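PDB 5NVD: Cbs-cp12 from Microcystis aeruginosa PCC 7806, which joins a pair of CBS domains, modules that commonly sense adenine nucleotides, to a CP12 domain, and probably helps regulate the Calvin cycle. Local coordinates for residues V16-S21 with M72-I77; R37-E42 with G51-T56; C82-P87 with P107-K112; I103-V108 with L115-V120; A144-A149 with A165-V170. All blocks are in the same frame, centred on the assembly; numbering follows the deposited sequence.

Contact 1 (V16-S21 with M72-I77)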
# COMPACT_ATOMS: atom_id res chain seq x y z
N VAL A 16 -26.31 8.95 13.41
CA VAL A 16 -26.01 9.99 14.38
C VAL A 16 -24.94 10.90 13.79
O VAL A 16 -24.07 10.43 13.07
CB VAL A 16 -25.49 9.39 15.68
CG1 VAL A 16 -25.26 10.47 16.72
CG2 VAL A 16 -26.48 8.36 16.19
N THR A 17 -25.00 12.19 14.13
CA THR A 17 -24.08 13.18 13.59
C THR A 17 -23.30 13.92 14.64
O THR A 17 -23.65 13.92 15.83
CB THR A 17 -24.81 14.26 12.80
OG1 THR A 17 -25.31 15.29 13.68
CG2 THR A 17 -25.92 13.66 11.98
N ILE A 18 -22.27 14.60 14.19
CA ILE A 18 -21.46 15.42 15.07
C ILE A 18 -20.81 16.50 14.23
O ILE A 18 -20.62 16.34 13.05
CB ILE A 18 -20.43 14.53 15.79
CG1 ILE A 18 -19.78 15.29 16.96
CG2 ILE A 18 -19.39 13.98 14.80
CD1 ILE A 18 -18.95 14.43 17.90
N ARG A 19 -20.51 17.63 14.83
CA ARG A 19 -19.88 18.72 14.11
C ARG A 19 -18.39 18.49 14.07
O ARG A 19 -17.83 17.94 15.02
CB ARG A 19 -20.11 20.04 14.82
CG ARG A 19 -21.55 20.43 15.02
CD ARG A 19 -21.74 21.94 14.97
NE ARG A 19 -23.09 22.21 14.45
CZ ARG A 19 -24.00 23.04 14.97
NH1 ARG A 19 -23.74 23.81 16.03
NH2 ARG A 19 -25.20 23.12 14.37
N GLY A 20 -17.74 19.00 13.02
CA GLY A 20 -16.31 18.91 12.84
C GLY A 20 -15.53 19.53 13.97
O GLY A 20 -14.49 19.08 14.32
N SER A 21 -16.05 20.58 14.57
CA SER A 21 -15.36 21.28 15.64
C SER A 21 -15.59 20.66 17.03
O SER A 21 -15.06 21.13 18.03
CB SER A 21 -15.84 22.72 15.62
OG SER A 21 -17.27 22.72 15.71
N MET A 72 -8.26 17.52 20.62
CA MET A 72 -8.23 17.32 19.17
C MET A 72 -9.67 17.40 18.75
O MET A 72 -10.57 17.05 19.52
CB MET A 72 -7.68 15.95 18.75
CG MET A 72 -6.19 15.89 18.64
SD MET A 72 -5.61 14.24 18.16
CE MET A 72 -5.93 14.26 16.39
N ARG A 73 -9.87 17.79 17.51
CA ARG A 73 -11.20 17.96 16.98
C ARG A 73 -11.51 16.87 15.99
O ARG A 73 -10.61 16.33 15.36
CB ARG A 73 -11.32 19.35 16.32
CG ARG A 73 -10.99 20.54 17.20
CD ARG A 73 -11.60 20.42 18.59
NE ARG A 73 -11.24 21.59 19.41
CZ ARG A 73 -11.94 22.71 19.54
NH1 ARG A 73 -13.10 22.86 18.91
NH2 ARG A 73 -11.47 23.68 20.30
N VAL A 74 -12.79 16.55 15.85
CA VAL A 74 -13.26 15.65 14.81
C VAL A 74 -12.65 15.97 13.43
O VAL A 74 -12.23 15.08 12.71
CB VAL A 74 -14.80 15.64 14.71
CG1 VAL A 74 -15.29 14.93 13.45
CG2 VAL A 74 -15.39 14.92 15.91
N TYR A 75 -12.60 17.23 13.06
CA TYR A 75 -12.19 17.55 11.70
C TYR A 75 -10.79 17.07 11.42
O TYR A 75 -10.45 16.82 10.30
CB TYR A 75 -12.32 19.05 11.37
CG TYR A 75 -11.35 19.97 12.05
CD1 TYR A 75 -10.08 20.14 11.56
CD2 TYR A 75 -11.72 20.72 13.17
CE1 TYR A 75 -9.16 20.99 12.19
CE2 TYR A 75 -10.82 21.59 13.79
CZ TYR A 75 -9.54 21.70 13.29
OH TYR A 75 -8.63 22.52 13.87
N GLU A 76 -9.99 16.95 12.47
CA GLU A 76 -8.61 16.52 12.32
C GLU A 76 -8.48 15.05 11.96
O GLU A 76 -7.51 14.68 11.34
CB GLU A 76 -7.84 16.80 13.60
CG GLU A 76 -7.68 18.27 13.89
CD GLU A 76 -6.95 18.51 15.19
OE1 GLU A 76 -5.73 18.25 15.24
OE2 GLU A 76 -7.60 18.94 16.16
N ILE A 77 -9.48 14.23 12.27
CA ILE A 77 -9.41 12.79 12.03
C ILE A 77 -10.46 12.22 11.05
O ILE A 77 -10.36 11.05 10.68
CB ILE A 77 -9.50 12.04 13.37
CG1 ILE A 77 -10.80 12.35 14.10
CG2 ILE A 77 -8.32 12.43 14.27
CD1 ILE A 77 -11.05 11.38 15.21
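The carbonyl oxygen of S21 takes a hydrogen bond from the guanidinium of R73, with NH1 2.8 Å from S21 O. The donor lies in the carbonyl plane, on a lone pair, while the oxygen sits near the edge of the guanidinium, 19° out of its plane. The R73 chain gets there by a bend about CB-CG (chi2 -43°), which also lays CD against the same oxygen. Its other terminal nitrogen, NH2, forms a salt bridge with D148 of the second subunit, so one side chain joins the S21 backbone to a neighbouring CP12 domain. One residue back, G20 O accepts from Y75 N at 2.9 Å, again on a lone pair, and CD2 of the Y75 ring edge comes within 3.4 Å of G20 O. The CB of V74 packs on the carbonyls of R19 and G20, and its CG2 branch reaches I18 CD1 at 4.1 Å; V74 also rests on V41 of strand 38-41. R73 N in turn bonds to E76 OE2, tying down the start of the short helix 74-77. Two backbone carbonyls thus supply the polar grip between segment 16-21 and the turn opening that helix, and the charge on R73 is probably balanced by the acidic partner from the second subunit.

Contact 2 (R37-E42 with G51-T56)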
# COMPACT_ATOMS: atom_id res chain seq x y z
N ARG A 37 -20.19 2.64 15.77
CA ARG A 37 -18.87 2.47 15.16
C ARG A 37 -18.44 3.60 14.24
O ARG A 37 -17.28 3.63 13.82
CB ARG A 37 -18.89 1.20 14.36
CG ARG A 37 -19.25 -0.04 15.17
CD ARG A 37 -18.67 -1.25 14.49
NE ARG A 37 -19.68 -2.25 14.21
CZ ARG A 37 -19.66 -3.11 13.18
NH1 ARG A 37 -18.66 -3.10 12.27
NH2 ARG A 37 -20.64 -4.01 13.06
N GLY A 38 -19.37 4.50 13.94
CA GLY A 38 -19.24 5.55 12.95
C GLY A 38 -20.12 6.72 13.35
O GLY A 38 -21.09 6.54 14.08
N LEU A 39 -19.73 7.91 12.93
CA LEU A 39 -20.54 9.10 13.05
C LEU A 39 -20.43 9.85 11.76
O LEU A 39 -19.36 9.89 11.19
CB LEU A 39 -20.03 10.01 14.16
CG LEU A 39 -20.22 9.51 15.58
CD1 LEU A 39 -19.54 10.50 16.51
CD2 LEU A 39 -21.69 9.31 15.94
N ILE A 40 -21.51 10.49 11.34
CA ILE A 40 -21.50 11.33 10.16
C ILE A 40 -21.10 12.67 10.64
O ILE A 40 -21.60 13.11 11.64
CB ILE A 40 -22.90 11.40 9.52
CG1 ILE A 40 -23.17 10.09 8.76
CG2 ILE A 40 -23.08 12.59 8.60
CD1 ILE A 40 -22.25 9.86 7.56
N VAL A 41 -20.19 13.32 9.93
CA VAL A 41 -19.81 14.65 10.30
C VAL A 41 -20.78 15.56 9.58
O VAL A 41 -20.86 15.52 8.37
CB VAL A 41 -18.37 14.96 9.92
CG1 VAL A 41 -17.98 16.35 10.41
CG2 VAL A 41 -17.44 13.90 10.52
N GLU A 42 -21.49 16.37 10.35
CA GLU A 42 -22.54 17.25 9.84
C GLU A 42 -21.92 18.31 8.92
O GLU A 42 -20.97 18.99 9.32
CB GLU A 42 -23.28 17.93 11.03
CG GLU A 42 -24.69 18.45 10.73
CD GLU A 42 -25.25 19.40 11.79
OE1 GLU A 42 -24.80 19.35 12.97
OE2 GLU A 42 -26.13 20.22 11.42
N GLY A 51 -19.17 14.02 5.72
CA GLY A 51 -17.95 13.36 6.20
C GLY A 51 -18.23 12.24 7.16
O GLY A 51 -19.36 12.05 7.58
N ILE A 52 -17.20 11.53 7.56
CA ILE A 52 -17.36 10.34 8.40
C ILE A 52 -16.12 10.10 9.30
O ILE A 52 -14.99 10.36 8.90
CB ILE A 52 -17.75 9.17 7.47
CG1 ILE A 52 -18.21 7.94 8.19
CG2 ILE A 52 -16.62 8.84 6.49
CD1 ILE A 52 -19.21 7.21 7.31
N VAL A 53 -16.35 9.73 10.55
CA VAL A 53 -15.31 9.51 11.52
C VAL A 53 -15.65 8.16 12.13
O VAL A 53 -16.76 7.97 12.60
CB VAL A 53 -15.21 10.62 12.61
CG1 VAL A 53 -16.50 10.83 13.34
CG2 VAL A 53 -14.20 10.28 13.70
N THR A 54 -14.71 7.22 12.05
CA THR A 54 -14.93 5.84 12.55
C THR A 54 -14.15 5.54 13.83
O THR A 54 -13.19 6.23 14.19
CB THR A 54 -14.56 4.78 11.47
OG1 THR A 54 -13.16 4.81 11.18
CG2 THR A 54 -15.35 5.05 10.16
N GLU A 55 -14.58 4.49 14.51
CA GLU A 55 -13.91 3.97 15.69
C GLU A 55 -12.43 3.73 15.35
O GLU A 55 -11.55 4.06 16.12
CB GLU A 55 -14.63 2.71 16.21
CG GLU A 55 -14.72 1.51 15.23
CD GLU A 55 -15.31 0.21 15.82
OE1 GLU A 55 -15.66 0.17 17.04
OE2 GLU A 55 -15.44 -0.78 15.04
N THR A 56 -12.17 3.21 14.17
CA THR A 56 -10.79 2.98 13.70
C THR A 56 -10.00 4.26 13.50
O THR A 56 -8.81 4.30 13.82
CB THR A 56 -10.79 2.15 12.40
OG1 THR A 56 -11.20 0.82 12.72
CG2 THR A 56 -9.43 2.07 11.81
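R37 and E55 run alongside each other in the same direction at the end of a short antiparallel strand pair. The closest approach of their side chains is R37 CD to E55 OE2 at 3.3 Å; within this pair NE stays 4.6 Å from OE2, too far for an ion pair. The charged ends look across to the third subunit, where R37 NH1 bridges to E55 OE2 of that chain and E55 OE2 to its R37 NH1, while E55 OE1 bonds to its S121. R37 NH2 goes to S121 of its own chain. E55 CG is wedged between the two backbone branches (chi1 60°), which sets it 3.6 Å from R37 O, and from there the chain runs out extended. A leucine in place of E55 would probably leave R37 of the third subunit without its carboxylate mate. Behind this pair, E55 N donates to R37 O at 2.9 Å, and L39 and V53 exchange two backbone bonds. L39 CB meets V53 CG1 at 3.7 Å on one face; on the other, I40 CD1 touches I52 CD1 at 4.0 Å. V41 N closes the far end on G51 O at 2.8 Å. T54 caps helix 55-63. The L39 face rests on helix 24-33, with V41 and V53 against helix 74-77, whereas I52 and T54 meet R105 of strand 105-110, and strand 17-18 runs parallel along the other edge of strand 38-41.

Contact 3 (C82-P87 with P107-K112)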
# COMPACT_ATOMS: atom_id res chain seq x y z
N CYS A 82 -16.18 11.57 1.35
CA CYS A 82 -16.00 10.13 1.30
C CYS A 82 -16.45 9.54 -0.01
O CYS A 82 -16.96 10.23 -0.91
CB CYS A 82 -16.60 9.41 2.53
SG CYS A 82 -17.92 10.25 3.43
N VAL A 83 -16.12 8.27 -0.14
CA VAL A 83 -16.65 7.40 -1.15
C VAL A 83 -18.13 7.23 -0.81
O VAL A 83 -18.46 6.85 0.28
CB VAL A 83 -15.88 6.06 -1.15
CG1 VAL A 83 -16.49 5.02 -2.07
CG2 VAL A 83 -14.44 6.29 -1.55
N VAL A 84 -19.01 7.56 -1.76
CA VAL A 84 -20.44 7.52 -1.56
C VAL A 84 -21.01 6.43 -2.45
O VAL A 84 -20.49 6.15 -3.52
CB VAL A 84 -21.13 8.87 -1.92
CG1 VAL A 84 -20.31 10.04 -1.42
CG2 VAL A 84 -21.32 9.01 -3.41
N VAL A 85 -22.11 5.87 -1.99
CA VAL A 85 -22.80 4.81 -2.68
C VAL A 85 -24.14 5.38 -3.14
O VAL A 85 -24.89 5.97 -2.33
CB VAL A 85 -23.03 3.64 -1.72
CG1 VAL A 85 -23.95 2.60 -2.31
CG2 VAL A 85 -21.71 3.02 -1.31
N ASN A 86 -24.48 5.15 -4.41
CA ASN A 86 -25.75 5.58 -4.89
C ASN A 86 -26.84 4.57 -4.40
O ASN A 86 -26.58 3.39 -4.22
CB ASN A 86 -25.69 5.88 -6.39
CG ASN A 86 -26.40 4.87 -7.22
OD1 ASN A 86 -27.65 4.87 -7.32
ND2 ASN A 86 -25.62 4.00 -7.86
N PRO A 87 -28.07 5.05 -4.15
CA PRO A 87 -29.04 4.18 -3.52
C PRO A 87 -29.44 2.91 -4.31
O PRO A 87 -29.91 1.97 -3.67
CB PRO A 87 -30.26 5.10 -3.30
CG PRO A 87 -30.00 6.31 -4.07
CD PRO A 87 -28.53 6.44 -4.21
N PRO A 107 -21.55 6.49 3.09
CA PRO A 107 -22.90 7.04 3.12
C PRO A 107 -23.63 6.72 1.82
O PRO A 107 -23.01 6.62 0.76
CB PRO A 107 -22.66 8.55 3.24
CG PRO A 107 -21.31 8.74 2.62
CD PRO A 107 -20.53 7.55 3.07
N VAL A 108 -24.94 6.51 1.92
CA VAL A 108 -25.78 6.34 0.75
C VAL A 108 -26.43 7.70 0.46
O VAL A 108 -27.15 8.24 1.31
CB VAL A 108 -26.82 5.23 0.98
CG1 VAL A 108 -27.75 5.11 -0.22
CG2 VAL A 108 -26.11 3.90 1.27
N ILE A 109 -26.15 8.25 -0.72
CA ILE A 109 -26.47 9.63 -1.03
C ILE A 109 -27.22 9.78 -2.32
O ILE A 109 -26.90 9.17 -3.29
CB ILE A 109 -25.18 10.45 -1.08
CG1 ILE A 109 -24.69 10.62 0.36
CG2 ILE A 109 -25.43 11.81 -1.72
CD1 ILE A 109 -23.46 11.48 0.46
N GLN A 110 -28.24 10.61 -2.30
CA GLN A 110 -29.06 10.84 -3.50
C GLN A 110 -28.91 12.31 -3.82
O GLN A 110 -29.42 13.16 -3.10
CB GLN A 110 -30.52 10.47 -3.22
CG GLN A 110 -31.52 10.80 -4.33
CD GLN A 110 -31.87 9.60 -5.21
OE1 GLN A 110 -32.94 8.98 -5.02
NE2 GLN A 110 -30.97 9.26 -6.19
N GLY A 111 -28.16 12.58 -4.87
CA GLY A 111 -27.77 13.94 -5.23
C GLY A 111 -26.72 14.38 -4.24
O GLY A 111 -25.50 14.13 -4.44
N LYS A 112 -27.20 15.03 -3.19
CA LYS A 112 -26.40 15.33 -1.99
C LYS A 112 -27.20 15.30 -0.68
O LYS A 112 -26.82 15.94 0.30
CB LYS A 112 -25.74 16.70 -2.16
CG LYS A 112 -26.73 17.86 -2.31
CD LYS A 112 -25.96 19.14 -2.48
CE LYS A 112 -26.92 20.31 -2.45
NZ LYS A 112 -26.18 21.59 -2.57
O HOH W 1 -30.14 6.30 -7.83
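The thiol of C82 meets the ring of P107 at CD and CG, with SG 3.8 Å from P107 CD, and V83 O lies 3.5 Å from that same P107 CD. P107 and P87 bury the most surface here. The carbonyl of P107 takes a nearly straight bond from V85 N (3.0 Å, 170° at the hydrogen), and V85 O receives I109 N in return. These two bonds make a single backbone bridge between V85 and V108, through which the segment 82-87, itself without regular structure, lies along the edge of strand 105-110, part of the second CBS repeat. V108 CG1, anti to its own backbone N (chi1 177°), lies 3.7 Å from P87 CA. P87 also presses CD on I109 O at 3.3 Å, while CG lies 3.8 Å from NE2 of Q110, whose side chain crosses the ring at about a right angle. With an alanine at P87 the ring carbons over I109 O and the Q110 amide would be gone, which would probably open a gap there and set the amide free to turn. The side chains of V84 and I109 also cross at about a right angle, V84 CG1 to I109 CD1 3.9 Å, and V84 packs on V84 of the second subunit.

Contact 4 (I103-V108 with L115-V120)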
# COMPACT_ATOMS: atom_id res chain seq x y z
N ILE A 103 -12.57 0.46 2.27
CA ILE A 103 -13.45 1.04 3.27
C ILE A 103 -14.40 -0.04 3.74
O ILE A 103 -14.51 -1.10 3.14
CB ILE A 103 -14.22 2.23 2.71
CG1 ILE A 103 -15.19 1.79 1.60
CG2 ILE A 103 -13.24 3.31 2.26
CD1 ILE A 103 -15.91 2.91 0.91
N ARG A 104 -15.04 0.23 4.87
CA ARG A 104 -16.00 -0.68 5.47
C ARG A 104 -17.38 -0.04 5.73
O ARG A 104 -18.30 -0.71 6.19
CB ARG A 104 -15.40 -1.19 6.78
CG ARG A 104 -14.11 -1.98 6.53
CD ARG A 104 -13.33 -2.35 7.78
NE ARG A 104 -13.06 -1.19 8.61
CZ ARG A 104 -12.09 -0.29 8.40
NH1 ARG A 104 -11.25 -0.40 7.36
NH2 ARG A 104 -11.94 0.72 9.26
N ARG A 105 -17.51 1.25 5.46
CA ARG A 105 -18.82 1.89 5.42
C ARG A 105 -18.78 3.10 4.52
O ARG A 105 -17.72 3.65 4.25
CB ARG A 105 -19.28 2.30 6.79
CG ARG A 105 -18.45 3.40 7.42
CD ARG A 105 -18.72 3.55 8.93
NE ARG A 105 -18.58 2.29 9.67
CZ ARG A 105 -19.57 1.65 10.30
NH1 ARG A 105 -20.81 2.17 10.36
NH2 ARG A 105 -19.31 0.48 10.90
N ALA A 106 -19.96 3.47 4.03
CA ALA A 106 -20.08 4.57 3.10
C ALA A 106 -21.44 5.18 3.30
O ALA A 106 -22.39 4.46 3.66
CB ALA A 106 -19.94 4.07 1.67
N PRO A 107 -21.55 6.49 3.09
CA PRO A 107 -22.90 7.04 3.12
C PRO A 107 -23.63 6.72 1.82
O PRO A 107 -23.01 6.62 0.76
CB PRO A 107 -22.66 8.55 3.24
CG PRO A 107 -21.31 8.74 2.62
CD PRO A 107 -20.53 7.55 3.07
N VAL A 108 -24.94 6.51 1.92
CA VAL A 108 -25.78 6.34 0.75
C VAL A 108 -26.43 7.70 0.46
O VAL A 108 -27.15 8.24 1.31
CB VAL A 108 -26.82 5.23 0.98
CG1 VAL A 108 -27.75 5.11 -0.22
CG2 VAL A 108 -26.11 3.90 1.27
N LEU A 115 -29.30 9.53 2.63
CA LEU A 115 -30.41 8.58 2.89
C LEU A 115 -30.09 7.56 3.97
O LEU A 115 -30.98 6.95 4.53
CB LEU A 115 -30.77 7.82 1.61
CG LEU A 115 -31.22 8.65 0.40
CD1 LEU A 115 -31.52 7.73 -0.79
CD2 LEU A 115 -32.45 9.45 0.74
N GLY A 116 -28.82 7.34 4.25
CA GLY A 116 -28.43 6.35 5.23
C GLY A 116 -26.98 6.01 5.13
O GLY A 116 -26.20 6.70 4.47
N ILE A 117 -26.65 4.89 5.74
CA ILE A 117 -25.30 4.37 5.76
C ILE A 117 -25.35 2.90 5.47
O ILE A 117 -26.23 2.18 5.97
CB ILE A 117 -24.70 4.63 7.15
CG1 ILE A 117 -24.00 5.97 7.09
CG2 ILE A 117 -23.75 3.52 7.62
CD1 ILE A 117 -23.40 6.32 8.42
N ILE A 118 -24.36 2.44 4.72
CA ILE A 118 -24.23 1.04 4.38
C ILE A 118 -22.82 0.59 4.75
O ILE A 118 -21.85 1.30 4.49
CB ILE A 118 -24.64 0.76 2.92
CG1 ILE A 118 -24.54 -0.73 2.63
CG2 ILE A 118 -23.79 1.55 1.93
CD1 ILE A 118 -25.17 -1.12 1.33
N SER A 119 -22.75 -0.55 5.43
CA SER A 119 -21.54 -1.09 6.05
C SER A 119 -21.32 -2.57 5.71
O SER A 119 -22.25 -3.24 5.25
CB SER A 119 -21.60 -0.92 7.56
OG SER A 119 -22.46 -1.91 8.12
N VAL A 120 -20.13 -3.09 6.02
CA VAL A 120 -19.88 -4.51 5.76
C VAL A 120 -20.82 -5.39 6.57
O VAL A 120 -21.25 -6.42 6.07
CB VAL A 120 -18.41 -4.98 5.93
CG1 VAL A 120 -17.43 -3.97 5.37
CG2 VAL A 120 -18.06 -5.32 7.35
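V108 and I118 meet branch to branch on one face of the hairpin, their side chains set at a slant and CG2 to CG2 only 3.4 Å apart. I118 presents that methyl because CG2 occupies the position between its backbone N and carbonyl carbon, with CG1 anti to the N (chi1 -177°) leading away toward helices 7-10 and 91-101. A106, on the same face, touches F98 of helix 91-101. The other face carries R105, whose CB lies 4.0 Å from S119 CB. The R105 chain then bends back, so that S119 CB sits over one face of the guanidinium, offset toward its rim, and I117 CG2 approaches NH1 obliquely at 4.2 Å. The stem of R104 runs alongside V120, R104 CB to V120 CG1 3.7 Å, before its end leads off. The backbones keep these pairs in register: A106 and I118 exchange two bonds, V120 N donates to R104 O, and V108 is gripped twice, its N by G116 O at 2.9 Å and its O by L115 N at 2.8 Å. L115 and G116 thus both face V108, a classic beta bulge; at the backbone angles of G116 a CB would run into the preceding carbonyl oxygen, which suits glycine. S119 caps the following helix, 120-126. R105 also reaches R37, linking the hairpin to the first CBS sheet. Such an antiparallel hairpin leading straight into a helix is part of the CBS domain fold.

Contact 5 (A144-A149 with A165-V170)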
# COMPACT_ATOMS: atom_id res chain seq x y z
N ALA A 144 -20.07 -12.34 -22.91
CA ALA A 144 -19.14 -12.18 -24.02
C ALA A 144 -19.27 -13.34 -25.00
O ALA A 144 -19.20 -13.12 -26.21
CB ALA A 144 -17.69 -12.07 -23.53
N ALA A 145 -19.46 -14.56 -24.48
CA ALA A 145 -19.60 -15.73 -25.35
C ALA A 145 -20.86 -15.57 -26.22
O ALA A 145 -20.90 -16.03 -27.38
CB ALA A 145 -19.64 -17.01 -24.54
N ARG A 146 -21.85 -14.90 -25.65
CA ARG A 146 -23.05 -14.53 -26.36
C ARG A 146 -22.77 -13.55 -27.46
O ARG A 146 -23.27 -13.70 -28.54
CB ARG A 146 -24.08 -13.93 -25.39
CG ARG A 146 -25.28 -14.80 -25.14
CD ARG A 146 -25.27 -15.58 -23.84
NE ARG A 146 -25.63 -14.71 -22.71
CZ ARG A 146 -26.26 -15.08 -21.60
NH1 ARG A 146 -26.70 -16.33 -21.40
NH2 ARG A 146 -26.47 -14.17 -20.66
N GLU A 147 -21.97 -12.53 -27.20
CA GLU A 147 -21.70 -11.51 -28.22
C GLU A 147 -20.93 -12.08 -29.38
O GLU A 147 -21.22 -11.76 -30.53
CB GLU A 147 -21.04 -10.30 -27.61
CG GLU A 147 -22.04 -9.44 -26.82
CD GLU A 147 -22.90 -8.54 -27.73
OE1 GLU A 147 -23.99 -8.98 -28.22
OE2 GLU A 147 -22.49 -7.37 -27.93
N ASP A 148 -20.04 -13.00 -29.07
CA ASP A 148 -19.28 -13.73 -30.08
C ASP A 148 -20.21 -14.60 -30.88
O ASP A 148 -20.11 -14.62 -32.12
CB ASP A 148 -18.19 -14.62 -29.46
CG ASP A 148 -17.12 -13.83 -28.69
OD1 ASP A 148 -17.09 -12.58 -28.80
OD2 ASP A 148 -16.33 -14.46 -27.94
N ALA A 149 -21.12 -15.30 -30.22
CA ALA A 149 -22.04 -16.13 -30.94
C ALA A 149 -22.94 -15.28 -31.88
O ALA A 149 -23.25 -15.73 -32.98
CB ALA A 149 -22.89 -17.00 -30.01
N ALA A 165 -21.93 -24.17 -32.65
CA ALA A 165 -20.79 -24.30 -31.72
C ALA A 165 -20.66 -23.09 -30.77
O ALA A 165 -20.51 -23.27 -29.57
CB ALA A 165 -19.47 -24.54 -32.46
N ALA A 166 -20.75 -21.88 -31.31
CA ALA A 166 -20.59 -20.68 -30.49
C ALA A 166 -21.62 -20.60 -29.37
O ALA A 166 -21.30 -20.14 -28.29
CB ALA A 166 -20.64 -19.44 -31.34
N TRP A 167 -22.84 -21.05 -29.63
CA TRP A 167 -23.83 -21.20 -28.55
C TRP A 167 -23.49 -22.41 -27.65
O TRP A 167 -23.72 -22.35 -26.46
CB TRP A 167 -25.25 -21.26 -29.10
CG TRP A 167 -25.67 -19.94 -29.67
CD1 TRP A 167 -25.78 -19.60 -31.00
CD2 TRP A 167 -26.03 -18.76 -28.94
NE1 TRP A 167 -26.16 -18.29 -31.13
CE2 TRP A 167 -26.31 -17.75 -29.89
CE3 TRP A 167 -26.12 -18.46 -27.59
CZ2 TRP A 167 -26.70 -16.46 -29.51
CZ3 TRP A 167 -26.51 -17.20 -27.22
CH2 TRP A 167 -26.80 -16.21 -28.17
N ASP A 168 -22.91 -23.47 -28.20
CA ASP A 168 -22.43 -24.58 -27.34
C ASP A 168 -21.29 -24.17 -26.42
O ASP A 168 -21.10 -24.80 -25.36
CB ASP A 168 -22.05 -25.85 -28.15
CG ASP A 168 -23.29 -26.67 -28.59
OD1 ASP A 168 -24.45 -26.39 -28.13
OD2 ASP A 168 -23.07 -27.61 -29.41
N VAL A 169 -20.54 -23.14 -26.81
CA VAL A 169 -19.61 -22.43 -25.92
C VAL A 169 -20.37 -21.69 -24.80
O VAL A 169 -19.95 -21.76 -23.67
CB VAL A 169 -18.63 -21.51 -26.70
CG1 VAL A 169 -17.88 -20.53 -25.81
CG2 VAL A 169 -17.65 -22.37 -27.50
N VAL A 170 -21.49 -21.04 -25.07
CA VAL A 170 -22.30 -20.47 -23.97
C VAL A 170 -22.81 -21.59 -23.06
O VAL A 170 -22.76 -21.43 -21.85
CB VAL A 170 -23.49 -19.63 -24.48
CG1 VAL A 170 -24.43 -19.19 -23.33
CG2 VAL A 170 -22.99 -18.43 -25.25
O HOH W 2 -19.38 -18.20 -28.05
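A149 CB sits over the face of the W167 indole, 3.6 Å from the centroid of its five-membered ring and 15° off the ring normal, a CH-pi contact. The same methyl also meets A166 CB at 3.6 Å, so that small residues on both helices bring the backbones close: A149 and A166 have their CA atoms 4.8 Å apart. One turn away A145 CB packs on V170 CG2 at 3.7 Å, and more loosely on V169 CG1. The two helices run almost antiparallel, 173° between their directions, with local axes 8.6 Å apart. Toward the outside the packing is carried by R146, whose bent chain brings CG obliquely to the indole, 3.4 Å from W167 CZ3. Its CD lies 3.7 Å from V170 CG1 as the two side chains cross at about a right angle, the aliphatic stem packing between W167 and V170. V169, exposed, adds little on the other flank, where a water donates to both A145 O and A166 O, 2.7 Å from each. Mostly apolar contacts of small side chains and one indole join these turns of the CP12 helical hairpin, whose helices are also linked by the C153-C163 disulfide; the water bridges two helical carbonyls that, both being acceptors, could not bond directly to one another.

Along the chain contact 2 is nested inside the loop closed by contact 1; contacts 3 and 4 follow, sharing P107 and V108 on strand 105-110, and contact 5 comes last. Contacts 1 and 2, centres about 8 Å apart, use the neighbouring strands 17-18 and 38-41. Contacts 2 and 4, with centres about 10 Å apart, bring the two CBS hairpins together, I40 against I117 and R37 against R105, and both reach the third subunit. Contact 5 stands off in the CP12 helices, about 55 Å from contact 1 between centres, yet both contacts touch the second subunit: the distant arm of one chain docks on the CBS module of another.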